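Side-chain contacts in glycine cleavage system H protein (Mycobacterium tuberculosis, PDB 3IFT), which probably shuttles the methylamine group of glycine from the P protein to the T protein of the glycine cleavage system on a covalently bound lipoyl cofactor: residues A[17-20]-A[21-25]; A[26-29]-A[30-34]; A[37-40]-A[41-44]; A[53-56]-A[57-60]; A[101-104]-A[105-109]. One frame throughout, in Å; residues are numbered along the deposited sequence.

From the N terminus, contact 1 closes the hairpin between strands 17-18 and 23-29, and contact 2 closes the next hairpin, between strands 23-29 and 32-37, so that strand 23-29 serves both within one antiparallel sheet. Contact 3 follows as the start of helix 39-45, contact 4 turns the chain into strand 59-60 at the far edge of that sheet, and contact 5 folds the loop between helix 99-102 and strand 111-114. The five run in series, none nested or crossed. Contact 5 is tied to contacts 1, 2 and 3: Trp24 NE1 bonds to Pro104 O, Arg26 NH2 to Tyr105 O, and Gln42 OE1 to Asn101 ND2. Contact 4 touches none of them.

Contact 1 of 5, residues A[17-20]-A[21-25]; sequences HYTA and EHEWI
Thr19 faces the chain that returns from the turn, and each atom of its side chain meets something there. Thr19 CB lies 3.8 Å from Glu21 OE1. Thr19 OG1, set between the backbone N and the carbonyl carbon (chi1 69°), points into the bend and accepts from Glu23 N at 3.1 Å, with a weak, bent second bond from Glu21 N. A water joins OG1 to Glu21 OE1, to which it donates. The methyl CG2 of Thr19 turns the other way and meets Ile25 CD1 at 3.7 Å, the two side chains crossing at about a right angle. This is a beta hairpin closed by a type I turn from Thr19 to His22, and strand 17-18 forms one edge of the antiparallel sheet. His22 N donates to Thr19 O across the turn. Ala20 O sits over the centre of the His22 ring, 3.3 Å above its plane. His22 ND1 is held by Tyr136 OH. Further along, Thr19 N donates to Glu23 O. Tyr18 and Trp24 form a non-hydrogen-bonded pair, and Tyr18 CE1 rests 3.6 Å from Trp24 CB; the phenol reaches on to Pro13 O and the indole NE1 to Pro104 O. His17 and Ile25 are the hydrogen-bonded pair: His17 N reaches Ile25 O at 2.9 Å, nearly straight at 172°, and Ile25 N donates back to His17 O. A second water, in the plane of the His17 ring, lies 2.6 Å from His17 ND1 and donates to Ile25 O.

Contact 2 of 5, residues A[26-29]-A[30-34]; sequences RRSG and DDTVR
A beta hairpin with a classic bulge joins strands 23-29 and 32-37, and Arg27, Ser28 and Gly29 of its first arm grip Thr32 and Asp30 of the turn and second arm. Ser28 and Gly29 both face Thr32: Ser28 N donates to Thr32 O at 2.8 Å and Gly29 N to the same oxygen at 3.2 Å, from the same face of its plane. Ser28 OG, placed between its backbone N and carbonyl carbon (chi1 40°), makes a weak and unsettled approach to that oxygen as well. Thr32 OG1 turns to its neighbour and donates to Asp31 OD1, meeting the carboxylate from above its plane, while Asp31 OD2 is held by Gln114. Arg27 is extended from CG to NE and runs along the hairpin to its end. There Arg27 NH2 donates to Asp30 O at 2.8 Å, a little out of the guanidinium plane, and NE to Gly29 O, which lies in that plane; two carbonyls thus fix the rotation of the group. Away from the turn, Arg26 and Arg34 form a hydrogen-bonded pair, with Arg26 N to Arg34 O and Arg34 N to Arg26 O both 2.7 Å. Their guanidinium groups go to separate partners, Arg26 to Tyr105 O and Arg34 to Asp112. Two successive residues of one strand set against a single residue of the next is the signature of a classic bulge in an antiparallel sheet.

Contact 3 of 5, residues A[37-40]-A[41-44]; sequences ITDY and AQSA
Thr38 OG1 has two partners: it accepts from Ala41 N at 3.1 Å and is hydrogen-bonded to Tyr136 OH. Thr38 is the N-cap of helix 39-45, and its chi1 of 65° turns OG1 toward Ala41 N in the first turn. Thr38 O takes Gln42 N at 3.0 Å, and the helix continues with Ser43 N on Asp39 O and Ala44 N on Tyr40 O. The side chains of Asp39 and Gln42 lie side by side and point the same way. Gln42 NE2 donates to Asp39 OD1 at 2.9 Å, with the carboxylate and amide planes only 12° apart. Gln42 gets there by bending at chi2 (72°), which folds the amide back toward Asp39. The other ends are held too, Asp39 OD2 by Asp11 N and Gln42 OE1 by Asn101 ND2. Just before the cap in the chain, Ile37 CB packs 3.8 Å from Ala41 CB, and Ile37 CD1 reaches 3.9 Å to Gln42 CB. At the far end Ala44 O is hydrogen-bonded to Lys73 NZ, the predicted lipoyl attachment site, unmodified here. A hydroxyl cap, together with a carboxylate on the first residue of the helix, would be expected to offset the partial positive charge of the helix start, and the amide, nearly coplanar with that carboxylate, would limit its rotation.

Contact 4 of 5, residues A[53-56]-A[57-60]; sequences LPVI and GTAV
Val55 O accepts twice from Thr58, once from the side chain and once from the backbone. Thr58 OG1 donates to Val55 O at 2.6 Å and Thr58 N to the same oxygen at 3.1 Å, the second bond bent to 142°. Both donors approach from the same face of the carbonyl plane, so one residue occupies this acceptor from a single side. The hydroxyl is placed by chi1 of -64°, which puts OG1 beside the backbone N of its own residue and lets the two donors act as a pair. Thr58 OG1 also lies 3.7 Å from Val55 CB and 4.1 Å from the CB of Pro54, the residue just before the turn. The backbone bond closes a type II beta turn from Val55 to Thr58. Gly57 takes its third position with a positive phi of 106°, where a side chain would be jammed against Ile56 O. Ile56 CB points away from 57-60, and its side chain packs on Glu88 and Val89 of strand 84-89. The turn leads from the loop after strand 48-52 into strand 59-60, one of the two edge strands of the larger sheet. Beside it, Gly57 and Thr58 share backbone hydrogen bonds with Val86 of strand 84-89, while Pro54 packs on Val86, on Leu111 of strand 111-114 and on Phe66 of strand 65-71.

Contact 5 of 5, residues A[101-104]-A[105-109]; sequences NSDP and YGAGW
Asp103 gathers the loop round itself with both its backbone and its side chain. Asp103 O accepts from Gly106 N at 2.8 Å and from Gly108 N at 2.9 Å, the two donors arriving from opposite faces of the carbonyl plane. Asp103 OD2 takes Ala107 N at 2.8 Å in a nearly straight bond of 175°, met from well above the carboxylate plane. CG stands anti to the backbone N (chi1 -171°), which carries the carboxylate to the Ala107 amide. A water bridges the two segments, donating to Asp103 OD1 and accepting from Tyr105 N. The bond from Gly106 N to Asp103 O closes a type I turn from Asp103 to Gly106, and a second, from Gly106 to Trp109, follows at once with Trp109 N on Gly106 O. Pro104 takes the second position of the first turn, and Pro104 CG comes 4.1 Å from Tyr105 CD2 as the two side chains cross. Farther out, Tyr105 OH is hydrogen-bonded to Asp11 O and Asp39 N, and the indole of Trp109 makes a cation-pi contact with Arg34. Three consecutive amides, Gly106, Ala107 and Gly108, are therefore satisfied by one residue just past the end of helix 99-102. The Ala107 N-H and the bridging water would be expected to stabilise the charge of the Asp103 carboxylate, while the other two amides satisfy its carbonyl.

Contact 1 of 5, residues A[17-20]-A[21-25]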
loop_
_atom_site.group_PDB
_atom_site.type_symbol
_atom_site.label_atom_id
_atom_site.label_comp_id
_atom_site.label_asym_id
_atom_site.label_seq_id
_atom_site.Cartn_x
_atom_site.Cartn_y
_atom_site.Cartn_z
ATOM N N HIS A 17 5.848 -2.625 6.973
ATOM C CA HIS A 17 6.918 -2.174 6.133
ATOM C C HIS A 17 6.358 -1.148 5.223
ATOM O O HIS A 17 5.140 -1.034 5.073
ATOM C CB HIS A 17 7.507 -3.304 5.317
ATOM C CG HIS A 17 8.344 -4.255 6.121
ATOM N ND1 HIS A 17 7.828 -5.407 6.681
ATOM C CD2 HIS A 17 9.661 -4.234 6.447
ATOM C CE1 HIS A 17 8.794 -6.063 7.304
ATOM N NE2 HIS A 17 9.915 -5.374 7.179
ATOM N N TYR A 18 7.273 -0.393 4.630
ATOM C CA TYR A 18 6.934 0.753 3.841
ATOM C C TYR A 18 7.763 0.844 2.626
ATOM O O TYR A 18 8.867 0.282 2.540
ATOM C CB TYR A 18 7.123 2.024 4.638
ATOM C CG TYR A 18 6.281 2.027 5.848
ATOM C CD1 TYR A 18 5.018 2.559 5.814
ATOM C CD2 TYR A 18 6.708 1.400 7.006
ATOM C CE1 TYR A 18 4.203 2.526 6.929
ATOM C CE2 TYR A 18 5.919 1.355 8.113
ATOM C CZ TYR A 18 4.664 1.923 8.090
ATOM O OH TYR A 18 3.849 1.909 9.218
ATOM N N THR A 19 7.218 1.574 1.661
ATOM C CA THR A 19 8.027 2.029 0.565
ATOM C C THR A 19 8.213 3.519 0.721
ATOM O O THR A 19 7.400 4.213 1.362
ATOM C CB THR A 19 7.353 1.730 -0.772
ATOM O OG1 THR A 19 6.209 2.556 -0.910
ATOM C CG2 THR A 19 6.946 0.254 -0.881
ATOM N N ALA A 20 9.261 4.015 0.089
ATOM C CA ALA A 20 9.540 5.446 -0.005
ATOM C C ALA A 20 8.392 6.208 -0.649
ATOM O O ALA A 20 8.248 7.402 -0.456
ATOM C CB ALA A 20 10.829 5.677 -0.823
ATOM N N GLU A 21 7.572 5.513 -1.405
ATOM C CA GLU A 21 6.497 6.158 -2.131
ATOM C C GLU A 21 5.232 6.074 -1.290
ATOM O O GLU A 21 4.160 6.265 -1.817
ATOM C CB GLU A 21 6.268 5.527 -3.483
ATOM C CG GLU A 21 7.412 5.739 -4.463
ATOM C CD GLU A 21 8.588 4.875 -4.131
ATOM O OE1 GLU A 21 8.344 3.697 -3.881
ATOM O OE2 GLU A 21 9.735 5.377 -4.081
ATOM N N HIS A 22 5.384 5.742 0.000
ATOM C CA HIS A 22 4.325 5.911 1.002
ATOM C C HIS A 22 3.268 4.854 0.932
ATOM O O HIS A 22 2.084 5.100 1.182
ATOM C CB HIS A 22 3.689 7.305 0.921
ATOM C CG HIS A 22 4.701 8.394 0.754
ATOM N ND1 HIS A 22 5.567 8.757 1.760
ATOM C CD2 HIS A 22 5.030 9.150 -0.318
ATOM C CE1 HIS A 22 6.379 9.701 1.320
ATOM N NE2 HIS A 22 6.083 9.951 0.059
ATOM N N GLU A 23 3.709 3.652 0.625
ATOM C CA GLU A 23 2.861 2.510 0.766
ATOM C C GLU A 23 3.298 1.751 1.961
ATOM O O GLU A 23 4.453 1.820 2.361
ATOM C CB GLU A 23 2.881 1.662 -0.472
ATOM C CG GLU A 23 2.107 2.377 -1.564
ATOM C CD GLU A 23 2.175 1.716 -2.912
ATOM O OE1 GLU A 23 2.281 0.473 -2.963
ATOM O OE2 GLU A 23 2.115 2.453 -3.918
ATOM N N TRP A 24 2.352 1.045 2.553
ATOM C CA TRP A 24 2.687 0.173 3.650
ATOM C C TRP A 24 2.378 -1.227 3.215
ATOM O O TRP A 24 1.582 -1.453 2.309
ATOM C CB TRP A 24 1.967 0.539 4.947
ATOM C CG TRP A 24 0.493 0.606 4.851
ATOM C CD1 TRP A 24 -0.246 1.719 4.583
ATOM C CD2 TRP A 24 -0.443 -0.474 4.987
ATOM N NE1 TRP A 24 -1.601 1.407 4.584
ATOM C CE2 TRP A 24 -1.752 0.074 4.823
ATOM C CE3 TRP A 24 -0.317 -1.836 5.224
ATOM C CZ2 TRP A 24 -2.918 -0.717 4.860
ATOM C CZ3 TRP A 24 -1.461 -2.601 5.298
ATOM C CH2 TRP A 24 -2.749 -2.042 5.098
ATOM N N ILE A 25 3.027 -2.154 3.890
ATOM C CA ILE A 25 2.972 -3.566 3.549
ATOM C C ILE A 25 2.872 -4.268 4.867
ATOM O O ILE A 25 3.752 -4.111 5.738
ATOM C CB ILE A 25 4.236 -4.021 2.804
ATOM C CG1 ILE A 25 4.380 -3.224 1.514
ATOM C CG2 ILE A 25 4.160 -5.546 2.493
ATOM C CD1 ILE A 25 5.335 -2.049 1.598
HETATM O O HOH W 1 5.424 -6.167 7.222
HETATM O O HOH W 2 5.623 2.171 -3.331
#

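Contact 2 of 5, residues A[26-29]-A[30-34]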
loop_
_atom_site.group_PDB
_atom_site.type_symbol
_atom_site.label_atom_id
_atom_site.label_comp_id
_atom_site.label_asym_id
_atom_site.label_seq_id
_atom_site.Cartn_x
_atom_site.Cartn_y
_atom_site.Cartn_z
ATOM N N ARG A 26 1.755 -4.965 5.036
ATOM C CA ARG A 26 1.537 -5.809 6.177
ATOM C C ARG A 26 1.591 -7.271 5.777
ATOM O O ARG A 26 0.846 -7.711 4.903
ATOM C CB ARG A 26 0.182 -5.542 6.789
ATOM C CG ARG A 26 -0.036 -6.356 8.049
ATOM C CD ARG A 26 -1.431 -6.114 8.603
ATOM N NE ARG A 26 -1.504 -4.777 9.134
ATOM C CZ ARG A 26 -2.360 -3.833 8.772
ATOM N NH1 ARG A 26 -3.332 -4.076 7.903
ATOM N NH2 ARG A 26 -2.266 -2.629 9.346
ATOM N N ARG A 27 2.419 -8.045 6.447
ATOM C CA ARG A 27 2.410 -9.473 6.152
ATOM C C ARG A 27 1.147 -10.058 6.742
ATOM O O ARG A 27 1.009 -10.108 7.938
ATOM C CB ARG A 27 3.617 -10.156 6.754
ATOM C CG ARG A 27 3.551 -11.636 6.542
ATOM C CD ARG A 27 4.866 -12.276 6.887
ATOM N NE ARG A 27 5.049 -13.495 6.104
ATOM C CZ ARG A 27 6.226 -13.983 5.751
ATOM N NH1 ARG A 27 7.347 -13.361 6.126
ATOM N NH2 ARG A 27 6.282 -15.104 5.040
ATOM N N SER A 28 0.209 -10.455 5.909
ATOM C CA SER A 28 -1.041 -10.972 6.436
ATOM C C SER A 28 -1.012 -12.502 6.537
ATOM O O SER A 28 -1.795 -13.105 7.261
ATOM C CB SER A 28 -2.224 -10.498 5.603
ATOM O OG SER A 28 -1.940 -10.510 4.233
ATOM N N GLY A 29 -0.095 -13.131 5.831
ATOM C CA GLY A 29 0.009 -14.583 5.881
ATOM C C GLY A 29 1.359 -14.961 5.369
ATOM O O GLY A 29 2.159 -14.089 4.974
ATOM N N ASP A 30 1.610 -16.263 5.347
ATOM C CA ASP A 30 2.890 -16.754 4.912
ATOM C C ASP A 30 3.205 -16.229 3.528
ATOM O O ASP A 30 4.343 -15.911 3.243
ATOM C CB ASP A 30 2.922 -18.289 4.920
ATOM C CG ASP A 30 2.907 -18.863 6.323
ATOM O OD1 ASP A 30 3.483 -18.221 7.248
ATOM O OD2 ASP A 30 2.322 -19.964 6.494
ATOM N N ASP A 31 2.191 -16.108 2.688
ATOM C CA ASP A 31 2.391 -15.782 1.280
ATOM C C ASP A 31 1.724 -14.493 0.840
ATOM O O ASP A 31 1.719 -14.157 -0.357
ATOM C CB ASP A 31 1.864 -16.935 0.421
ATOM C CG ASP A 31 0.374 -17.171 0.600
ATOM O OD1 ASP A 31 -0.266 -16.487 1.453
ATOM O OD2 ASP A 31 -0.151 -18.053 -0.117
ATOM N N THR A 32 1.174 -13.761 1.791
ATOM C CA THR A 32 0.340 -12.635 1.474
ATOM C C THR A 32 0.784 -11.387 2.215
ATOM O O THR A 32 1.112 -11.416 3.413
ATOM C CB THR A 32 -1.123 -12.927 1.841
ATOM O OG1 THR A 32 -1.550 -14.081 1.117
ATOM C CG2 THR A 32 -2.021 -11.765 1.474
ATOM N N VAL A 33 0.799 -10.285 1.483
ATOM C CA VAL A 33 0.921 -9.000 2.116
ATOM C C VAL A 33 -0.324 -8.210 1.789
ATOM O O VAL A 33 -0.939 -8.375 0.729
ATOM C CB VAL A 33 2.165 -8.237 1.686
ATOM C CG1 VAL A 33 3.409 -8.945 2.159
ATOM C CG2 VAL A 33 2.188 -8.056 0.169
ATOM N N ARG A 34 -0.696 -7.361 2.729
ATOM C CA ARG A 34 -1.695 -6.376 2.483
ATOM C C ARG A 34 -0.986 -5.044 2.294
ATOM O O ARG A 34 0.031 -4.778 2.920
ATOM C CB ARG A 34 -2.661 -6.322 3.635
ATOM C CG ARG A 34 -3.735 -5.291 3.413
ATOM C CD ARG A 34 -4.983 -5.687 4.149
ATOM N NE ARG A 34 -5.630 -6.820 3.509
ATOM C CZ ARG A 34 -6.855 -7.245 3.820
ATOM N NH1 ARG A 34 -7.557 -6.610 4.739
ATOM N NH2 ARG A 34 -7.387 -8.273 3.177
#

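Contact 3 of 5, residues A[37-40]-A[41-44]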
loop_
_atom_site.group_PDB
_atom_site.type_symbol
_atom_site.label_atom_id
_atom_site.label_comp_id
_atom_site.label_asym_id
_atom_site.label_seq_id
_atom_site.Cartn_x
_atom_site.Cartn_y
_atom_site.Cartn_z
ATOM N N ILE A 37 -1.809 2.875 1.570
ATOM C CA ILE A 37 -0.978 4.058 1.635
ATOM C C ILE A 37 -0.916 4.526 3.056
ATOM O O ILE A 37 -1.805 4.268 3.871
ATOM C CB ILE A 37 -1.448 5.201 0.711
ATOM C CG1 ILE A 37 -2.899 5.622 1.013
ATOM C CG2 ILE A 37 -1.268 4.810 -0.751
ATOM C CD1 ILE A 37 -3.244 6.922 0.337
ATOM N N THR A 38 0.168 5.200 3.376
ATOM C CA THR A 38 0.398 5.597 4.750
ATOM C C THR A 38 -0.534 6.740 5.171
ATOM O O THR A 38 -1.164 7.377 4.360
ATOM C CB THR A 38 1.866 5.976 4.902
ATOM O OG1 THR A 38 2.127 7.123 4.104
ATOM C CG2 THR A 38 2.736 4.778 4.407
ATOM N N ASP A 39 -0.609 6.979 6.458
ATOM C CA ASP A 39 -1.236 8.164 7.001
ATOM C C ASP A 39 -0.728 9.445 6.390
ATOM O O ASP A 39 -1.499 10.315 6.023
ATOM C CB ASP A 39 -1.015 8.181 8.480
ATOM C CG ASP A 39 -1.786 9.258 9.179
ATOM O OD1 ASP A 39 -2.805 9.707 8.639
ATOM O OD2 ASP A 39 -1.361 9.630 10.295
ATOM N N TYR A 40 0.585 9.544 6.244
ATOM C CA TYR A 40 1.196 10.685 5.612
ATOM C C TYR A 40 0.705 10.845 4.180
ATOM O O TYR A 40 0.353 11.924 3.792
ATOM C CB TYR A 40 2.705 10.495 5.607
ATOM C CG TYR A 40 3.434 11.427 4.696
ATOM C CD1 TYR A 40 3.898 12.655 5.176
ATOM C CD2 TYR A 40 3.679 11.101 3.379
ATOM C CE1 TYR A 40 4.580 13.516 4.374
ATOM C CE2 TYR A 40 4.350 11.977 2.548
ATOM C CZ TYR A 40 4.835 13.176 3.069
ATOM O OH TYR A 40 5.536 14.081 2.295
ATOM N N ALA A 41 0.651 9.745 3.417
ATOM C CA ALA A 41 0.233 9.785 2.028
ATOM C C ALA A 41 -1.221 10.236 1.897
ATOM O O ALA A 41 -1.539 11.096 1.083
ATOM C CB ALA A 41 0.417 8.437 1.361
ATOM N N GLN A 42 -2.103 9.661 2.689
ATOM C CA GLN A 42 -3.508 9.989 2.573
ATOM C C GLN A 42 -3.727 11.481 2.927
ATOM O O GLN A 42 -4.458 12.221 2.243
ATOM C CB GLN A 42 -4.367 9.032 3.415
ATOM C CG GLN A 42 -4.266 9.150 4.923
ATOM C CD GLN A 42 -4.930 10.400 5.457
ATOM O OE1 GLN A 42 -5.780 10.994 4.799
ATOM N NE2 GLN A 42 -4.516 10.826 6.640
ATOM N N SER A 43 -3.039 11.944 3.951
ATOM C CA SER A 43 -3.198 13.323 4.358
ATOM C C SER A 43 -2.706 14.275 3.278
ATOM O O SER A 43 -3.360 15.281 2.988
ATOM C CB SER A 43 -2.483 13.570 5.666
ATOM O OG SER A 43 -2.832 14.875 6.095
ATOM N N ALA A 44 -1.585 13.925 2.658
ATOM C CA ALA A 44 -0.996 14.744 1.617
ATOM C C ALA A 44 -1.860 14.764 0.363
ATOM O O ALA A 44 -2.006 15.788 -0.282
ATOM C CB ALA A 44 0.380 14.227 1.260
#

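Contact 4 of 5, residues A[53-56]-A[57-60]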
loop_
_atom_site.group_PDB
_atom_site.type_symbol
_atom_site.label_atom_id
_atom_site.label_comp_id
_atom_site.label_asym_id
_atom_site.label_seq_id
_atom_site.Cartn_x
_atom_site.Cartn_y
_atom_site.Cartn_z
ATOM N N LEU A 53 -7.477 0.317 -8.630
ATOM C CA LEU A 53 -6.711 -0.841 -8.224
ATOM C C LEU A 53 -6.676 -1.874 -9.333
ATOM O O LEU A 53 -7.520 -1.870 -10.219
ATOM C CB LEU A 53 -7.313 -1.427 -6.946
ATOM C CG LEU A 53 -6.976 -0.510 -5.763
ATOM C CD1 LEU A 53 -7.499 -1.014 -4.447
ATOM C CD2 LEU A 53 -5.470 -0.296 -5.718
ATOM N N PRO A 54 -5.673 -2.763 -9.293
ATOM C CA PRO A 54 -5.615 -3.726 -10.354
ATOM C C PRO A 54 -6.614 -4.831 -10.076
ATOM O O PRO A 54 -7.171 -4.915 -8.997
ATOM C CB PRO A 54 -4.178 -4.238 -10.277
ATOM C CG PRO A 54 -3.835 -4.124 -8.851
ATOM C CD PRO A 54 -4.688 -3.061 -8.238
ATOM N N VAL A 55 -6.820 -5.668 -11.075
ATOM C CA VAL A 55 -7.792 -6.726 -11.025
ATOM C C VAL A 55 -7.207 -7.837 -10.185
ATOM O O VAL A 55 -5.997 -8.078 -10.242
ATOM C CB VAL A 55 -8.099 -7.113 -12.490
ATOM C CG1 VAL A 55 -8.704 -8.474 -12.611
ATOM C CG2 VAL A 55 -8.983 -6.010 -13.092
ATOM N N ILE A 56 -8.043 -8.512 -9.393
ATOM C CA ILE A 56 -7.576 -9.687 -8.668
ATOM C C ILE A 56 -7.109 -10.732 -9.676
ATOM O O ILE A 56 -7.748 -10.960 -10.689
ATOM C CB ILE A 56 -8.612 -10.274 -7.723
ATOM C CG1 ILE A 56 -8.794 -9.310 -6.550
ATOM C CG2 ILE A 56 -8.190 -11.716 -7.212
ATOM C CD1 ILE A 56 -9.841 -9.752 -5.567
ATOM N N GLY A 57 -5.929 -11.267 -9.409
ATOM C CA GLY A 57 -5.281 -12.231 -10.279
ATOM C C GLY A 57 -4.127 -11.591 -11.024
ATOM O O GLY A 57 -3.349 -12.289 -11.669
ATOM N N THR A 58 -3.996 -10.272 -10.947
ATOM C CA THR A 58 -3.024 -9.578 -11.782
ATOM C C THR A 58 -1.660 -9.875 -11.233
ATOM O O THR A 58 -1.427 -9.590 -10.075
ATOM C CB THR A 58 -3.220 -8.064 -11.764
ATOM O OG1 THR A 58 -4.480 -7.760 -12.329
ATOM C CG2 THR A 58 -2.165 -7.368 -12.593
ATOM N N ALA A 59 -0.780 -10.475 -12.046
ATOM C CA ALA A 59 0.607 -10.652 -11.641
ATOM C C ALA A 59 1.264 -9.275 -11.600
ATOM O O ALA A 59 1.154 -8.508 -12.548
ATOM C CB ALA A 59 1.356 -11.599 -12.608
ATOM N N VAL A 60 1.929 -8.936 -10.499
ATOM C CA VAL A 60 2.627 -7.643 -10.408
ATOM C C VAL A 60 4.078 -7.868 -10.098
ATOM O O VAL A 60 4.432 -8.857 -9.503
ATOM C CB VAL A 60 1.997 -6.659 -9.349
ATOM C CG1 VAL A 60 0.598 -6.255 -9.784
ATOM C CG2 VAL A 60 1.978 -7.274 -7.964
#

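Contact 5 of 5, residues A[101-104]-A[105-109]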
loop_
_atom_site.group_PDB
_atom_site.type_symbol
_atom_site.label_atom_id
_atom_site.label_comp_id
_atom_site.label_asym_id
_atom_site.label_seq_id
_atom_site.Cartn_x
_atom_site.Cartn_y
_atom_site.Cartn_z
ATOM N N ASN A 101 -8.339 7.629 3.763
ATOM C CA ASN A 101 -7.999 8.772 4.626
ATOM C C ASN A 101 -8.315 8.536 6.089
ATOM O O ASN A 101 -7.542 8.872 6.966
ATOM C CB ASN A 101 -8.818 9.988 4.212
ATOM C CG ASN A 101 -8.625 10.356 2.810
ATOM O OD1 ASN A 101 -9.528 10.183 1.984
ATOM N ND2 ASN A 101 -7.469 10.942 2.503
ATOM N N SER A 102 -9.482 7.979 6.373
ATOM C CA SER A 102 -9.885 7.852 7.790
ATOM C C SER A 102 -9.171 6.711 8.447
ATOM O O SER A 102 -8.954 6.715 9.658
ATOM C CB SER A 102 -11.379 7.599 7.904
ATOM O OG SER A 102 -11.694 6.375 7.222
ATOM N N ASP A 103 -8.811 5.700 7.675
ATOM C CA ASP A 103 -8.246 4.546 8.332
ATOM C C ASP A 103 -7.206 3.866 7.440
ATOM O O ASP A 103 -7.368 2.716 7.057
ATOM C CB ASP A 103 -9.383 3.619 8.768
ATOM C CG ASP A 103 -8.915 2.501 9.652
ATOM O OD1 ASP A 103 -7.812 2.600 10.247
ATOM O OD2 ASP A 103 -9.644 1.497 9.711
ATOM N N PRO A 104 -6.128 4.594 7.129
ATOM C CA PRO A 104 -5.199 4.194 6.061
ATOM C C PRO A 104 -4.568 2.833 6.256
ATOM O O PRO A 104 -4.275 2.159 5.290
ATOM C CB PRO A 104 -4.122 5.285 6.105
ATOM C CG PRO A 104 -4.286 5.936 7.429
ATOM C CD PRO A 104 -5.721 5.872 7.749
ATOM N N TYR A 105 -4.375 2.455 7.507
ATOM C CA TYR A 105 -3.805 1.167 7.879
ATOM C C TYR A 105 -4.839 0.103 8.218
ATOM O O TYR A 105 -4.468 -1.013 8.512
ATOM C CB TYR A 105 -2.880 1.335 9.049
ATOM C CG TYR A 105 -1.824 2.350 8.795
ATOM C CD1 TYR A 105 -0.888 2.153 7.792
ATOM C CD2 TYR A 105 -1.773 3.537 9.534
ATOM C CE1 TYR A 105 0.101 3.082 7.546
ATOM C CE2 TYR A 105 -0.796 4.472 9.277
ATOM C CZ TYR A 105 0.143 4.231 8.289
ATOM O OH TYR A 105 1.117 5.133 8.016
ATOM N N GLY A 106 -6.123 0.439 8.186
ATOM C CA GLY A 106 -7.154 -0.502 8.651
ATOM C C GLY A 106 -8.067 -0.776 7.498
ATOM O O GLY A 106 -7.678 -1.444 6.547
ATOM N N ALA A 107 -9.269 -0.194 7.561
ATOM C CA ALA A 107 -10.319 -0.401 6.578
ATOM C C ALA A 107 -9.989 0.277 5.264
ATOM O O ALA A 107 -10.644 0.042 4.282
ATOM C CB ALA A 107 -11.670 0.170 7.137
ATOM N N GLY A 108 -8.993 1.159 5.265
ATOM C CA GLY A 108 -8.601 1.848 4.073
ATOM C C GLY A 108 -7.546 1.122 3.285
ATOM O O GLY A 108 -7.021 1.681 2.347
ATOM N N TRP A 109 -7.194 -0.100 3.678
ATOM C CA TRP A 109 -6.270 -0.940 2.898
ATOM C C TRP A 109 -6.705 -1.024 1.431
ATOM O O TRP A 109 -7.878 -0.875 1.085
ATOM C CB TRP A 109 -6.157 -2.345 3.519
ATOM C CG TRP A 109 -7.438 -3.160 3.379
ATOM C CD1 TRP A 109 -8.536 -3.093 4.169
ATOM C CD2 TRP A 109 -7.723 -4.133 2.380
ATOM N NE1 TRP A 109 -9.492 -3.964 3.723
ATOM C CE2 TRP A 109 -9.014 -4.615 2.623
ATOM C CE3 TRP A 109 -7.002 -4.655 1.295
ATOM C CZ2 TRP A 109 -9.609 -5.609 1.827
ATOM C CZ3 TRP A 109 -7.606 -5.621 0.499
ATOM C CH2 TRP A 109 -8.871 -6.099 0.783
HETATM O O HOH W 3 -5.324 3.511 9.905
HETATM O O HOH W 4 -4.472 2.644 2.524
#